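Local coordinates for cytoplasmic protein (Cryptococcus neoformans var. grubii serotype A, PDB 7LPO) that probably hydrolyses steryl beta-glucosides, releasing glucose from the sterol, as a fungal sterylglucosidase of glycoside hydrolase family 5, at residues R417-Q428 / F442-H452; I21-Q29 / I509-L518. One frame throughout, in Å; residues are numbered along the deposited sequence.

Contact 1: R417-Q428 / F442-H452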
# COMPACT_ATOMS: atom_id res chain seq x y z
N ARG A 417 1.99 -19.41 7.38
CA ARG A 417 1.09 -20.54 7.58
C ARG A 417 1.49 -21.37 8.80
O ARG A 417 0.64 -22.03 9.40
CB ARG A 417 1.07 -21.42 6.33
CG ARG A 417 0.20 -20.87 5.18
CD ARG A 417 -1.23 -21.42 5.18
NE ARG A 417 -2.08 -20.70 4.24
CZ ARG A 417 -2.08 -20.90 2.93
NH1 ARG A 417 -1.29 -21.81 2.39
NH2 ARG A 417 -2.88 -20.19 2.15
N LEU A 418 2.77 -21.34 9.17
CA LEU A 418 3.21 -22.07 10.36
C LEU A 418 2.46 -21.59 11.59
O LEU A 418 2.06 -22.39 12.44
CB LEU A 418 4.71 -21.89 10.54
CG LEU A 418 5.37 -22.68 11.67
CD1 LEU A 418 5.15 -24.18 11.46
CD2 LEU A 418 6.85 -22.35 11.75
N HIS A 419 2.24 -20.28 11.70
CA HIS A 419 1.57 -19.69 12.85
C HIS A 419 0.10 -19.40 12.61
O HIS A 419 -0.65 -19.24 13.57
CB HIS A 419 2.29 -18.40 13.26
CG HIS A 419 3.75 -18.59 13.52
ND1 HIS A 419 4.23 -19.47 14.46
CD2 HIS A 419 4.84 -18.02 12.95
CE1 HIS A 419 5.55 -19.44 14.46
NE2 HIS A 419 5.95 -18.57 13.56
N HIS A 420 -0.32 -19.32 11.35
CA HIS A 420 -1.70 -19.00 10.99
C HIS A 420 -2.10 -20.03 9.93
O HIS A 420 -2.02 -19.76 8.73
CB HIS A 420 -1.82 -17.56 10.50
CG HIS A 420 -3.23 -17.10 10.31
ND1 HIS A 420 -3.55 -15.80 10.02
CD2 HIS A 420 -4.40 -17.79 10.33
CE1 HIS A 420 -4.86 -15.69 9.88
NE2 HIS A 420 -5.40 -16.88 10.07
N PRO A 421 -2.53 -21.22 10.36
CA PRO A 421 -2.73 -22.31 9.39
C PRO A 421 -3.75 -22.01 8.31
O PRO A 421 -3.59 -22.50 7.19
CB PRO A 421 -3.20 -23.49 10.27
CG PRO A 421 -2.65 -23.19 11.63
CD PRO A 421 -2.63 -21.68 11.76
N GLU A 422 -4.81 -21.26 8.62
CA GLU A 422 -5.85 -20.94 7.65
C GLU A 422 -5.65 -19.58 6.99
O GLU A 422 -6.61 -19.01 6.44
CB GLU A 422 -7.23 -20.98 8.32
CG GLU A 422 -7.59 -22.30 8.97
CD GLU A 422 -7.81 -23.40 7.95
OE1 GLU A 422 -7.78 -23.11 6.73
OE2 GLU A 422 -8.01 -24.55 8.37
N SER A 423 -4.43 -19.05 7.01
CA SER A 423 -4.21 -17.71 6.52
C SER A 423 -4.48 -17.62 5.02
O SER A 423 -4.06 -18.47 4.24
CB SER A 423 -2.79 -17.25 6.81
OG SER A 423 -2.55 -15.98 6.22
N ILE A 424 -5.16 -16.56 4.63
CA ILE A 424 -5.23 -16.17 3.23
C ILE A 424 -3.92 -15.48 2.87
O ILE A 424 -3.47 -14.57 3.57
CB ILE A 424 -6.44 -15.26 2.97
CG1 ILE A 424 -7.74 -16.03 3.22
CG2 ILE A 424 -6.42 -14.75 1.54
CD1 ILE A 424 -8.99 -15.15 3.24
N HIS A 425 -3.29 -15.93 1.79
CA HIS A 425 -2.12 -15.26 1.24
C HIS A 425 -2.58 -14.13 0.34
O HIS A 425 -3.14 -14.37 -0.75
CB HIS A 425 -1.25 -16.24 0.48
CG HIS A 425 -0.52 -17.20 1.35
ND1 HIS A 425 -0.04 -16.85 2.60
CD2 HIS A 425 -0.19 -18.50 1.17
CE1 HIS A 425 0.56 -17.90 3.14
NE2 HIS A 425 0.49 -18.91 2.29
N PHE A 426 -2.37 -12.89 0.79
CA PHE A 426 -2.62 -11.71 -0.03
C PHE A 426 -1.34 -11.43 -0.80
O PHE A 426 -0.33 -11.00 -0.23
CB PHE A 426 -3.05 -10.54 0.83
CG PHE A 426 -4.45 -10.68 1.38
CD1 PHE A 426 -5.54 -10.24 0.67
CD2 PHE A 426 -4.67 -11.27 2.62
CE1 PHE A 426 -6.81 -10.38 1.16
CE2 PHE A 426 -5.95 -11.41 3.14
CZ PHE A 426 -7.02 -10.96 2.41
N ILE A 427 -1.38 -11.71 -2.10
CA ILE A 427 -0.19 -11.73 -2.94
C ILE A 427 -0.03 -10.37 -3.59
O ILE A 427 -0.82 -10.00 -4.46
CB ILE A 427 -0.27 -12.85 -3.98
CG1 ILE A 427 -0.24 -14.22 -3.27
CG2 ILE A 427 0.88 -12.73 -4.97
CD1 ILE A 427 -1.13 -15.23 -3.90
N GLN A 428 0.98 -9.62 -3.16
CA GLN A 428 1.24 -8.28 -3.66
C GLN A 428 2.52 -8.36 -4.48
O GLN A 428 3.62 -8.24 -3.94
CB GLN A 428 1.39 -7.27 -2.53
CG GLN A 428 1.29 -5.82 -3.00
CD GLN A 428 1.90 -4.85 -2.01
OE1 GLN A 428 2.56 -3.89 -2.39
NE2 GLN A 428 1.67 -5.10 -0.73
N PHE A 442 1.84 -24.19 -2.38
CA PHE A 442 1.93 -23.11 -1.40
C PHE A 442 0.65 -22.29 -1.31
O PHE A 442 0.31 -21.82 -0.22
CB PHE A 442 3.10 -22.17 -1.74
CG PHE A 442 4.45 -22.76 -1.47
CD1 PHE A 442 4.93 -23.81 -2.24
CD2 PHE A 442 5.25 -22.26 -0.45
CE1 PHE A 442 6.17 -24.36 -1.99
CE2 PHE A 442 6.49 -22.81 -0.19
CZ PHE A 442 6.96 -23.85 -0.96
N LEU A 443 -0.05 -22.08 -2.42
CA LEU A 443 -1.31 -21.36 -2.37
C LEU A 443 -2.38 -22.17 -1.64
O LEU A 443 -3.07 -21.66 -0.75
CB LEU A 443 -1.77 -21.03 -3.78
CG LEU A 443 -0.92 -20.04 -4.57
CD1 LEU A 443 -1.49 -19.86 -5.96
CD2 LEU A 443 -0.83 -18.72 -3.85
N LYS A 444 -2.54 -23.44 -2.03
CA LYS A 444 -3.44 -24.39 -1.37
C LYS A 444 -4.87 -23.86 -1.32
O LYS A 444 -5.56 -24.02 -0.32
CB LYS A 444 -2.93 -24.72 0.04
CG LYS A 444 -1.64 -25.52 0.08
CD LYS A 444 -1.34 -26.01 1.51
CE LYS A 444 -0.06 -26.84 1.57
NZ LYS A 444 0.38 -27.15 2.96
N GLY A 445 -5.30 -23.23 -2.41
CA GLY A 445 -6.68 -22.79 -2.53
C GLY A 445 -7.11 -21.73 -1.54
O GLY A 445 -8.30 -21.61 -1.24
N ARG A 446 -6.17 -20.93 -1.04
CA ARG A 446 -6.53 -19.93 -0.04
C ARG A 446 -5.64 -18.71 -0.26
O ARG A 446 -4.68 -18.46 0.49
CB ARG A 446 -6.40 -20.49 1.37
CG ARG A 446 -7.04 -19.61 2.42
CD ARG A 446 -7.74 -20.43 3.50
NE ARG A 446 -8.30 -19.54 4.51
CZ ARG A 446 -9.44 -18.87 4.34
NH1 ARG A 446 -10.13 -19.03 3.22
NH2 ARG A 446 -9.88 -18.06 5.29
N ALA A 447 -5.98 -17.92 -1.27
CA ALA A 447 -5.16 -16.79 -1.67
C ALA A 447 -6.03 -15.72 -2.32
O ALA A 447 -7.18 -15.96 -2.66
CB ALA A 447 -4.05 -17.24 -2.63
N CYS A 448 -5.44 -14.54 -2.48
CA CYS A 448 -6.12 -13.38 -3.04
C CYS A 448 -5.04 -12.45 -3.58
O CYS A 448 -4.05 -12.20 -2.90
CB CYS A 448 -6.98 -12.66 -1.98
SG CYS A 448 -7.73 -11.08 -2.50
N SER A 449 -5.23 -11.98 -4.80
CA SER A 449 -4.30 -11.03 -5.40
C SER A 449 -4.56 -9.65 -4.80
O SER A 449 -5.71 -9.24 -4.67
CB SER A 449 -4.49 -11.02 -6.92
OG SER A 449 -3.52 -10.19 -7.54
N SER A 450 -3.49 -8.94 -4.43
CA SER A 450 -3.63 -7.67 -3.72
C SER A 450 -2.75 -6.59 -4.34
O SER A 450 -1.92 -5.98 -3.67
CB SER A 450 -3.29 -7.85 -2.24
OG SER A 450 -1.94 -8.28 -2.04
N PRO A 451 -2.96 -6.28 -5.62
CA PRO A 451 -2.21 -5.17 -6.23
C PRO A 451 -2.65 -3.83 -5.65
O PRO A 451 -3.72 -3.68 -5.06
CB PRO A 451 -2.58 -5.27 -7.71
CG PRO A 451 -4.01 -5.77 -7.67
CD PRO A 451 -4.06 -6.74 -6.48
N HIS A 452 -1.78 -2.84 -5.83
CA HIS A 452 -2.13 -1.45 -5.56
C HIS A 452 -2.42 -0.74 -6.88
O HIS A 452 -1.92 -1.13 -7.94
CB HIS A 452 -1.02 -0.73 -4.81
CG HIS A 452 -0.67 -1.37 -3.50
ND1 HIS A 452 0.38 -0.94 -2.72
CD2 HIS A 452 -1.23 -2.41 -2.83
CE1 HIS A 452 0.46 -1.69 -1.63
NE2 HIS A 452 -0.51 -2.58 -1.67
O HOH W 1 0.26 -24.03 3.88
O HOH W 2 2.25 -21.20 1.83
O HOH W 3 -0.86 -10.42 -7.62
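His-425, Phe-426 and Ile-427 pair with Ala-447, Cys-448 and Ser-449 as neighbouring parallel strands of the TIM barrel expected of a family 5 glycosidase, joined in a beta-alpha-beta unit through helix 440-443. His-425 N, Cys-448 N, Ile-427 N and Ser-450 N each donate to a carbonyl of the other segment, the bond from Ile-427 N to Cys-448 O measuring 2.8 Å. The tight part joins apolar side chains to these bonds and to buried Arg-446. On one face of the strands Ile-427 CD1 meets Leu-443 CD2 at 3.5 Å and also rests on Ala-447, whose small methyl leaves room for it. On the other, Cys-448 SG lies obliquely beside the ring, 3.8 Å from Phe-426 CE1. Arg-446 suits its place just before strand 447-449: with CG opposite its backbone N (chi1 -167°) and a bend at chi2, its flat guanidinium lays a face on Ile-424 CG1 while NE donates to Glu-422 O (2.6 Å). The looser side, near partly exposed Arg-417 and exposed Lys-444, is polar and watered: one water accepts from Arg-417 NH1 and, weakly, from Lys-444 NZ. Even so, the Arg-417 guanidinium is fixed in orientation, NE and NH2 both donating to Ser-423 O in its own plane. At the far end Gln-428 OE1, bonded to Glu-271 N, packs over the His-452 ring face, 3.1 Å from His-452 CE1.

Contact 2: I21-Q29 / I509-L518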
# COMPACT_ATOMS: atom_id res chain seq x y z
N ILE A 21 -14.12 -17.19 5.85
CA ILE A 21 -14.28 -16.62 4.52
C ILE A 21 -13.50 -17.49 3.54
O ILE A 21 -12.27 -17.60 3.64
CB ILE A 21 -13.80 -15.17 4.46
CG1 ILE A 21 -14.75 -14.25 5.22
CG2 ILE A 21 -13.68 -14.73 3.01
CD1 ILE A 21 -14.20 -12.86 5.49
N HIS A 22 -14.20 -18.10 2.60
CA HIS A 22 -13.54 -18.85 1.54
C HIS A 22 -12.89 -17.90 0.55
O HIS A 22 -13.41 -16.82 0.25
CB HIS A 22 -14.55 -19.76 0.85
CG HIS A 22 -15.08 -20.83 1.76
ND1 HIS A 22 -14.40 -22.00 2.01
CD2 HIS A 22 -16.21 -20.88 2.51
CE1 HIS A 22 -15.10 -22.74 2.86
NE2 HIS A 22 -16.20 -22.08 3.18
N SER A 23 -11.72 -18.29 0.05
CA SER A 23 -10.90 -17.51 -0.87
C SER A 23 -10.36 -18.49 -1.90
O SER A 23 -9.15 -18.61 -2.13
CB SER A 23 -9.80 -16.77 -0.13
OG SER A 23 -9.27 -15.73 -0.94
N SER A 24 -11.29 -19.24 -2.50
CA SER A 24 -11.04 -20.38 -3.35
C SER A 24 -11.61 -20.21 -4.76
O SER A 24 -11.42 -21.09 -5.60
CB SER A 24 -11.68 -21.63 -2.72
OG SER A 24 -12.98 -21.30 -2.24
N THR A 25 -12.32 -19.12 -5.01
CA THR A 25 -12.97 -18.85 -6.27
C THR A 25 -12.71 -17.38 -6.59
O THR A 25 -11.96 -16.68 -5.89
CB THR A 25 -14.47 -19.16 -6.18
OG1 THR A 25 -15.10 -18.14 -5.39
CG2 THR A 25 -14.72 -20.51 -5.57
N LEU A 26 -13.39 -16.88 -7.63
CA LEU A 26 -13.20 -15.50 -8.05
C LEU A 26 -13.72 -14.49 -7.04
O LEU A 26 -13.48 -13.29 -7.21
CB LEU A 26 -13.87 -15.26 -9.40
CG LEU A 26 -13.06 -15.82 -10.56
CD1 LEU A 26 -13.90 -15.86 -11.83
CD2 LEU A 26 -11.79 -15.00 -10.75
N HIS A 27 -14.45 -14.93 -6.02
CA HIS A 27 -14.99 -14.04 -5.01
C HIS A 27 -14.86 -14.69 -3.64
O HIS A 27 -14.98 -15.91 -3.50
CB HIS A 27 -16.46 -13.70 -5.25
CG HIS A 27 -16.74 -13.21 -6.63
ND1 HIS A 27 -16.76 -11.87 -6.95
CD2 HIS A 27 -17.02 -13.88 -7.77
CE1 HIS A 27 -17.04 -11.74 -8.24
NE2 HIS A 27 -17.19 -12.94 -8.76
N PHE A 28 -14.62 -13.85 -2.64
CA PHE A 28 -14.75 -14.28 -1.26
C PHE A 28 -16.16 -14.80 -1.03
O PHE A 28 -17.13 -14.26 -1.57
CB PHE A 28 -14.49 -13.11 -0.31
CG PHE A 28 -13.08 -12.58 -0.33
CD1 PHE A 28 -12.00 -13.39 -0.07
CD2 PHE A 28 -12.86 -11.23 -0.58
CE1 PHE A 28 -10.71 -12.88 -0.07
CE2 PHE A 28 -11.57 -10.71 -0.59
CZ PHE A 28 -10.50 -11.54 -0.32
N GLN A 29 -16.27 -15.84 -0.21
CA GLN A 29 -17.58 -16.40 0.12
C GLN A 29 -17.67 -16.74 1.59
O GLN A 29 -16.70 -17.22 2.18
CB GLN A 29 -17.87 -17.67 -0.67
CG GLN A 29 -17.84 -17.56 -2.16
CD GLN A 29 -17.75 -18.92 -2.81
OE1 GLN A 29 -16.72 -19.60 -2.71
NE2 GLN A 29 -18.83 -19.35 -3.42
N ILE A 509 -6.82 -14.00 -12.77
CA ILE A 509 -7.33 -15.24 -13.35
C ILE A 509 -6.38 -15.77 -14.42
O ILE A 509 -6.26 -16.98 -14.61
CB ILE A 509 -8.75 -15.01 -13.90
CG1 ILE A 509 -9.41 -16.36 -14.18
CG2 ILE A 509 -8.71 -14.14 -15.15
CD1 ILE A 509 -10.88 -16.27 -14.43
N ASP A 510 -5.67 -14.88 -15.12
CA ASP A 510 -4.71 -15.33 -16.12
C ASP A 510 -3.56 -16.11 -15.49
O ASP A 510 -3.04 -17.06 -16.09
CB ASP A 510 -4.13 -14.13 -16.87
CG ASP A 510 -5.08 -13.55 -17.88
OD1 ASP A 510 -6.14 -14.17 -18.13
OD2 ASP A 510 -4.76 -12.46 -18.41
N ILE A 511 -3.12 -15.70 -14.30
CA ILE A 511 -1.83 -16.11 -13.75
C ILE A 511 -1.98 -16.94 -12.49
O ILE A 511 -1.41 -18.03 -12.38
CB ILE A 511 -0.93 -14.88 -13.49
CG1 ILE A 511 -0.64 -14.16 -14.81
CG2 ILE A 511 0.36 -15.32 -12.81
CD1 ILE A 511 0.01 -12.81 -14.62
N LEU A 512 -2.70 -16.42 -11.50
CA LEU A 512 -2.77 -17.11 -10.22
C LEU A 512 -3.86 -18.18 -10.20
O LEU A 512 -3.67 -19.24 -9.60
CB LEU A 512 -3.01 -16.11 -9.09
CG LEU A 512 -1.82 -15.20 -8.77
CD1 LEU A 512 -2.17 -14.14 -7.72
CD2 LEU A 512 -0.63 -16.03 -8.31
N GLY A 513 -4.99 -17.93 -10.86
CA GLY A 513 -6.08 -18.88 -10.90
C GLY A 513 -7.39 -18.20 -10.54
O GLY A 513 -7.53 -16.98 -10.63
N ASN A 514 -8.36 -19.02 -10.14
CA ASN A 514 -9.68 -18.51 -9.79
C ASN A 514 -9.67 -18.11 -8.32
O ASN A 514 -10.05 -18.87 -7.42
CB ASN A 514 -10.75 -19.54 -10.12
CG ASN A 514 -11.16 -19.48 -11.57
OD1 ASN A 514 -12.10 -18.78 -11.94
ND2 ASN A 514 -10.43 -20.21 -12.41
N TYR A 515 -9.20 -16.90 -8.08
CA TYR A 515 -9.02 -16.33 -6.76
C TYR A 515 -9.60 -14.93 -6.77
O TYR A 515 -9.74 -14.30 -7.82
CB TYR A 515 -7.54 -16.27 -6.38
CG TYR A 515 -6.93 -17.60 -6.05
CD1 TYR A 515 -7.27 -18.26 -4.88
CD2 TYR A 515 -6.00 -18.19 -6.89
CE1 TYR A 515 -6.70 -19.47 -4.55
CE2 TYR A 515 -5.43 -19.41 -6.58
CZ TYR A 515 -5.79 -20.04 -5.41
OH TYR A 515 -5.23 -21.25 -5.08
N PRO A 516 -9.92 -14.39 -5.60
CA PRO A 516 -10.39 -13.00 -5.53
C PRO A 516 -9.26 -12.02 -5.80
O PRO A 516 -8.07 -12.36 -5.76
CB PRO A 516 -10.92 -12.85 -4.10
CG PRO A 516 -11.00 -14.27 -3.55
CD PRO A 516 -9.96 -15.06 -4.29
N THR A 517 -9.65 -10.78 -6.09
CA THR A 517 -8.74 -9.66 -6.20
C THR A 517 -9.17 -8.58 -5.21
O THR A 517 -10.36 -8.30 -5.07
CB THR A 517 -8.72 -9.08 -7.61
OG1 THR A 517 -8.41 -10.10 -8.56
CG2 THR A 517 -7.67 -7.96 -7.70
N LEU A 518 -8.20 -7.97 -4.54
CA LEU A 518 -8.47 -6.88 -3.61
C LEU A 518 -7.43 -5.80 -3.86
O LEU A 518 -6.23 -6.08 -3.86
CB LEU A 518 -8.42 -7.37 -2.17
CG LEU A 518 -8.76 -6.41 -1.04
CD1 LEU A 518 -9.12 -7.18 0.23
CD2 LEU A 518 -7.60 -5.49 -0.76
O HOH W 4 -14.40 -19.01 -9.61
O HOH W 5 -12.68 -10.46 -6.08
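Pro-516 sets its ring against Phe-28, with CB almost directly above the centre of the aromatic face, 4.0 Å from the centroid: a CH-pi contact. Phe-28 reaches it because CG stands beside the backbone N (chi1 -66°), which swings the ring to the proline while its edge faces Leu-518 CD1. A proline suits this place: its compact, rigid ring lays CB and CG against Phe-28, and Pro-516 CD packs 3.0 Å from Thr-25 O, with no hydrogen on the proline N to share with that oxygen. Ser-23 turns OG anti to its own N (chi1 -163°), bringing it 3.5 Å from Pro-516 CG and letting it bond to Ala-447 O. The edge of the Tyr-515 ring meets Ser-23 O, 3.3 Å from Tyr-515 CD1, and its hydroxyl bonds to Glu-440. Leu-26, exposed at the edge of the contact, places CG 3.4 Å from Asn-514 OD1 and touches Ile-509 CD1. No direct hydrogen bond joins the segments; instead two waters bridge them, one from Leu-26 N to Asn-514 OD1, the other from Leu-26 O to Thr-517 N. The N-terminal segment thus packs over the link between helix 490-512 and strand 518-522, with Phe-28 reaching inward to Leu-36 and Leu-38 of strand 35-43, Phe-426 of strand 424-427 and Cys-448 of strand 447-449.

Contact 1 and contact 2 lie with their centres about 11 Å apart, on the same side of the chain's centre. In sequence, 21-29 comes first, then 417-428 and 442-452, and finally 509-518, so the local strand pair of contact 1 falls between the two distant segments of contact 2. They touch directly: Tyr-515 CD1 packs 3.2 Å from Ala-447 O. Strand 447-449 joins them further, pairing with 424-427 on one side and bonding through Ser-449 to Pro-516 and Leu-518 on the other. The N-terminal segment therefore packs against consecutive strands of the probable barrel, while the His-452 side chain lies about 5 Å from a bound Tris, which may mark a pocket.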